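Local coordinates for protein aspartate aminotransferase, mitochondrial (Trypanosoma brucei brucei, PDB 4W5K) that probably transfers amino groups between aspartate and 2-oxoglutarate as a homodimeric, pyridoxal-phosphate-dependent class I aminotransferase of the mitochondrion, at residues E74-A86 / P227-Q241. The protein carries 1 engineered substitution. Numbering follows the deposited sequence.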
# COMPACT_ATOMS: atom_id res chain seq x y z
N GLU A 74 -14.25 -11.00 8.18
CA GLU A 74 -14.22 -12.25 7.41
C GLU A 74 -12.81 -12.85 7.36
O GLU A 74 -12.66 -14.08 7.42
CB GLU A 74 -14.75 -12.04 5.99
CG GLU A 74 -16.25 -11.70 5.89
CD GLU A 74 -17.14 -12.66 6.67
OE1 GLU A 74 -17.07 -13.89 6.42
OE2 GLU A 74 -17.92 -12.17 7.52
N ALA A 75 -11.79 -12.01 7.25
CA ALA A 75 -10.40 -12.49 7.27
C ALA A 75 -10.09 -13.21 8.58
O ALA A 75 -9.51 -14.30 8.58
CB ALA A 75 -9.42 -11.36 7.05
N GLN A 76 -10.48 -12.59 9.70
CA GLN A 76 -10.35 -13.24 11.01
C GLN A 76 -11.01 -14.62 11.05
O GLN A 76 -10.41 -15.60 11.52
CB GLN A 76 -10.97 -12.39 12.10
CG GLN A 76 -10.26 -11.09 12.36
CD GLN A 76 -11.01 -10.27 13.40
OE1 GLN A 76 -12.24 -10.20 13.37
NE2 GLN A 76 -10.29 -9.73 14.37
N LYS A 77 -12.26 -14.67 10.61
CA LYS A 77 -13.03 -15.91 10.69
C LYS A 77 -12.44 -17.01 9.80
O LYS A 77 -12.46 -18.20 10.16
CB LYS A 77 -14.50 -15.66 10.34
CG LYS A 77 -15.24 -14.87 11.42
CD LYS A 77 -16.75 -14.81 11.18
CE LYS A 77 -17.07 -14.12 9.86
NZ LYS A 77 -18.54 -13.85 9.73
N LEU A 78 -11.92 -16.60 8.64
CA LEU A 78 -11.31 -17.56 7.70
C LEU A 78 -10.00 -18.10 8.29
O LEU A 78 -9.72 -19.30 8.20
CB LEU A 78 -11.05 -16.92 6.33
CG LEU A 78 -10.27 -17.79 5.33
CD1 LEU A 78 -11.07 -19.02 4.93
CD2 LEU A 78 -9.87 -16.97 4.11
N CYS A 79 -9.23 -17.22 8.93
CA CYS A 79 -7.94 -17.61 9.52
C CYS A 79 -8.14 -18.56 10.70
O CYS A 79 -7.56 -19.67 10.76
CB CYS A 79 -7.14 -16.36 9.96
SG CYS A 79 -5.57 -16.79 10.78
N PHE A 80 -9.01 -18.16 11.65
CA PHE A 80 -9.05 -18.83 12.94
C PHE A 80 -10.20 -19.84 13.07
O PHE A 80 -10.22 -20.66 13.99
CB PHE A 80 -9.11 -17.77 14.07
CG PHE A 80 -7.84 -16.97 14.19
CD1 PHE A 80 -6.71 -17.53 14.75
CD2 PHE A 80 -7.77 -15.66 13.71
CE1 PHE A 80 -5.53 -16.82 14.85
CE2 PHE A 80 -6.59 -14.93 13.80
CZ PHE A 80 -5.46 -15.52 14.38
N GLY A 81 -11.12 -19.81 12.11
CA GLY A 81 -12.23 -20.74 12.04
C GLY A 81 -13.41 -20.35 12.91
O GLY A 81 -13.37 -19.31 13.55
N PRO A 82 -14.46 -21.20 12.93
CA PRO A 82 -15.74 -20.96 13.63
C PRO A 82 -15.74 -21.28 15.13
O PRO A 82 -16.64 -20.82 15.84
CB PRO A 82 -16.70 -21.89 12.90
CG PRO A 82 -15.86 -23.05 12.51
CD PRO A 82 -14.49 -22.47 12.19
N THR A 83 -14.80 -22.08 15.62
CA THR A 83 -14.78 -22.42 17.04
C THR A 83 -13.49 -21.95 17.72
O THR A 83 -12.83 -22.73 18.43
CB THR A 83 -14.95 -23.93 17.26
OG1 THR A 83 -13.75 -24.61 16.84
CG2 THR A 83 -16.14 -24.46 16.46
N CYS A 84 -13.14 -20.68 17.49
CA CYS A 84 -11.96 -20.06 18.10
C CYS A 84 -12.36 -19.12 19.25
O CYS A 84 -12.99 -18.09 19.03
CB CYS A 84 -11.14 -19.29 17.06
SG CYS A 84 -9.65 -18.49 17.74
N ALA A 85 -11.98 -19.50 20.47
CA ALA A 85 -12.35 -18.76 21.66
C ALA A 85 -11.77 -17.35 21.65
O ALA A 85 -12.44 -16.39 22.02
CB ALA A 85 -11.89 -19.52 22.91
N ALA A 86 -10.53 -17.23 21.19
CA ALA A 86 -9.84 -15.94 21.18
C ALA A 86 -10.62 -14.92 20.37
O ALA A 86 -10.77 -13.77 20.78
CB ALA A 86 -8.44 -16.08 20.60
N PRO A 227 -1.75 -21.63 12.88
CA PRO A 227 -2.25 -20.53 13.73
C PRO A 227 -3.40 -20.96 14.65
O PRO A 227 -3.50 -20.50 15.79
CB PRO A 227 -2.70 -19.48 12.71
CG PRO A 227 -2.94 -20.26 11.44
CD PRO A 227 -1.92 -21.35 11.44
N ARG A 228 -4.26 -21.86 14.18
CA ARG A 228 -5.35 -22.30 15.03
C ARG A 228 -4.86 -23.09 16.25
O ARG A 228 -5.40 -22.98 17.35
CB ARG A 228 -6.35 -23.12 14.23
CG ARG A 228 -7.04 -22.29 13.17
CD ARG A 228 -8.13 -23.05 12.45
NE ARG A 228 -8.64 -22.25 11.33
CZ ARG A 228 -9.62 -22.64 10.51
NH1 ARG A 228 -10.22 -23.81 10.71
NH2 ARG A 228 -10.00 -21.85 9.52
N HIS A 229 -3.80 -23.87 16.05
CA HIS A 229 -3.28 -24.68 17.14
C HIS A 229 -2.54 -23.77 18.16
O HIS A 229 -2.63 -23.98 19.40
CB HIS A 229 -2.36 -25.77 16.58
CG HIS A 229 -1.88 -26.75 17.59
ND1 HIS A 229 -2.69 -27.72 18.15
CD2 HIS A 229 -0.64 -26.95 18.12
CE1 HIS A 229 -1.98 -28.46 18.99
NE2 HIS A 229 -0.73 -28.01 18.98
N LEU A 230 -1.82 -22.78 17.65
CA LEU A 230 -1.01 -21.92 18.52
C LEU A 230 -1.84 -20.91 19.30
O LEU A 230 -1.44 -20.48 20.39
CB LEU A 230 0.05 -21.16 17.72
CG LEU A 230 1.32 -21.95 17.44
CD1 LEU A 230 2.08 -21.30 16.29
CD2 LEU A 230 2.16 -22.10 18.69
N VAL A 231 -2.99 -20.51 18.75
CA VAL A 231 -3.65 -19.33 19.34
C VAL A 231 -4.13 -19.62 20.79
O VAL A 231 -4.26 -18.69 21.59
CB VAL A 231 -4.81 -18.82 18.44
CG1 VAL A 231 -6.03 -19.73 18.54
CG2 VAL A 231 -5.17 -17.37 18.78
N ASP A 232 -4.30 -20.90 21.14
CA ASP A 232 -4.67 -21.27 22.51
C ASP A 232 -3.48 -21.60 23.42
O ASP A 232 -3.67 -21.85 24.61
CB ASP A 232 -5.61 -22.49 22.52
CG ASP A 232 -6.31 -22.72 21.18
OD1 ASP A 232 -5.71 -23.38 20.31
OD2 ASP A 232 -7.46 -22.24 21.01
N MET A 233 -2.27 -21.61 22.87
CA MET A 233 -1.12 -22.12 23.61
C MET A 233 -0.19 -21.04 24.16
O MET A 233 0.58 -21.28 25.09
CB MET A 233 -0.31 -23.04 22.70
CG MET A 233 -1.06 -24.24 22.25
SD MET A 233 -0.02 -25.23 21.15
CE MET A 233 1.21 -25.77 22.32
N VAL A 234 -0.26 -19.86 23.55
CA VAL A 234 0.65 -18.77 23.87
C VAL A 234 -0.14 -17.48 24.10
O VAL A 234 -1.24 -17.33 23.58
CB VAL A 234 1.70 -18.57 22.73
CG1 VAL A 234 2.51 -19.85 22.49
CG2 VAL A 234 1.03 -18.09 21.42
N PRO A 235 0.42 -16.56 24.91
CA PRO A 235 -0.18 -15.25 25.20
C PRO A 235 -0.36 -14.39 23.95
O PRO A 235 -1.41 -13.79 23.77
CB PRO A 235 0.83 -14.61 26.16
CG PRO A 235 1.53 -15.77 26.79
CD PRO A 235 1.63 -16.81 25.71
N ASN A 236 0.66 -14.34 23.09
CA ASN A 236 0.57 -13.56 21.86
C ASN A 236 1.02 -14.38 20.66
O ASN A 236 2.14 -14.90 20.65
CB ASN A 236 1.44 -12.29 21.93
CG ASN A 236 1.09 -11.41 23.11
OD1 ASN A 236 1.79 -11.42 24.13
ND2 ASN A 236 0.02 -10.65 22.98
N LEU A 237 0.15 -14.46 19.65
CA LEU A 237 0.44 -15.01 18.33
C LEU A 237 0.23 -13.94 17.25
O LEU A 237 -0.74 -13.19 17.31
CB LEU A 237 -0.47 -16.21 18.05
CG LEU A 237 -0.71 -16.60 16.58
CD1 LEU A 237 0.53 -17.32 16.02
CD2 LEU A 237 -1.95 -17.50 16.45
N ILE A 238 1.14 -13.86 16.28
CA ILE A 238 0.98 -12.94 15.15
C ILE A 238 0.74 -13.76 13.89
O ILE A 238 1.40 -14.78 13.70
CB ILE A 238 2.23 -12.06 14.93
CG1 ILE A 238 2.63 -11.37 16.24
CG2 ILE A 238 1.98 -10.99 13.83
CD1 ILE A 238 3.90 -11.90 16.80
N VAL A 239 -0.19 -13.33 13.04
CA VAL A 239 -0.43 -14.01 11.78
C VAL A 239 -0.47 -13.00 10.64
O VAL A 239 -1.24 -12.04 10.71
CB VAL A 239 -1.76 -14.79 11.77
CG1 VAL A 239 -1.92 -15.55 10.44
CG2 VAL A 239 -1.83 -15.79 12.94
N ALA A 240 0.38 -13.20 9.62
CA ALA A 240 0.35 -12.39 8.40
C ALA A 240 -0.36 -13.22 7.35
O ALA A 240 0.11 -14.31 6.99
CB ALA A 240 1.76 -12.03 7.93
N GLN A 241 -1.51 -12.73 6.89
CA GLN A 241 -2.40 -13.51 6.04
C GLN A 241 -2.49 -12.87 4.64
O GLN A 241 -2.93 -11.73 4.50
CB GLN A 241 -3.78 -13.61 6.71
CG GLN A 241 -4.88 -14.26 5.90
CD GLN A 241 -6.20 -14.28 6.65
OE1 GLN A 241 -6.49 -13.35 7.41
NE2 GLN A 241 -7.02 -15.30 6.40
O HOH W 1 -8.64 -19.40 21.27
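Arg-228 places CG anti to its own carbonyl carbon (chi1 -65°) and runs extended to NE, bringing its guanidinium to the C-terminal end of helix 69-80, at Leu-78 and Cys-79. Arg-228 thus binds carbonyls of the last turn of this helix, in the large domain of the fold type I aminotransferases, beside its central mixed sheet. Arg-228 NE donates an almost straight bond to Cys-79 O (2.9 Å, 175°). Arg-228 NH2 reaches Leu-78 O at 2.9 Å through a more bent hydrogen bond (140°). Both oxygens lie in the guanidinium plane, but both donors sit above the carbonyl planes. Gly-81, where the chain leaves the helix with positive phi, lays its CA over one face of the Arg-228 guanidinium, 3.5 Å from the plane. Asp-221 adds a salt bridge to NH1, and the two bonds plus this charge probably fix the group's rotation.

The Phe-80 ring packs against the central sheet. Leu-237 CD2 meets the ring edge in its plane, 4.0 Å from Phe-80 CE1. Val-239 CG2, on strand 238-242, approaches Phe-80 CZ to 3.9 Å. Cys-79 SG lies over one ring face and also touches Val-239 CG1. His-258 of the neighbouring strand meets the ring edge-to-face. Val-231 splits its branches: CG2 touches Phe-80 and Ala-86, while CG1 lies 3.9 Å from Cys-84 SG. A water accepts from Ala-86 N and donates to Asp-232 OD2 at 3.1 Å.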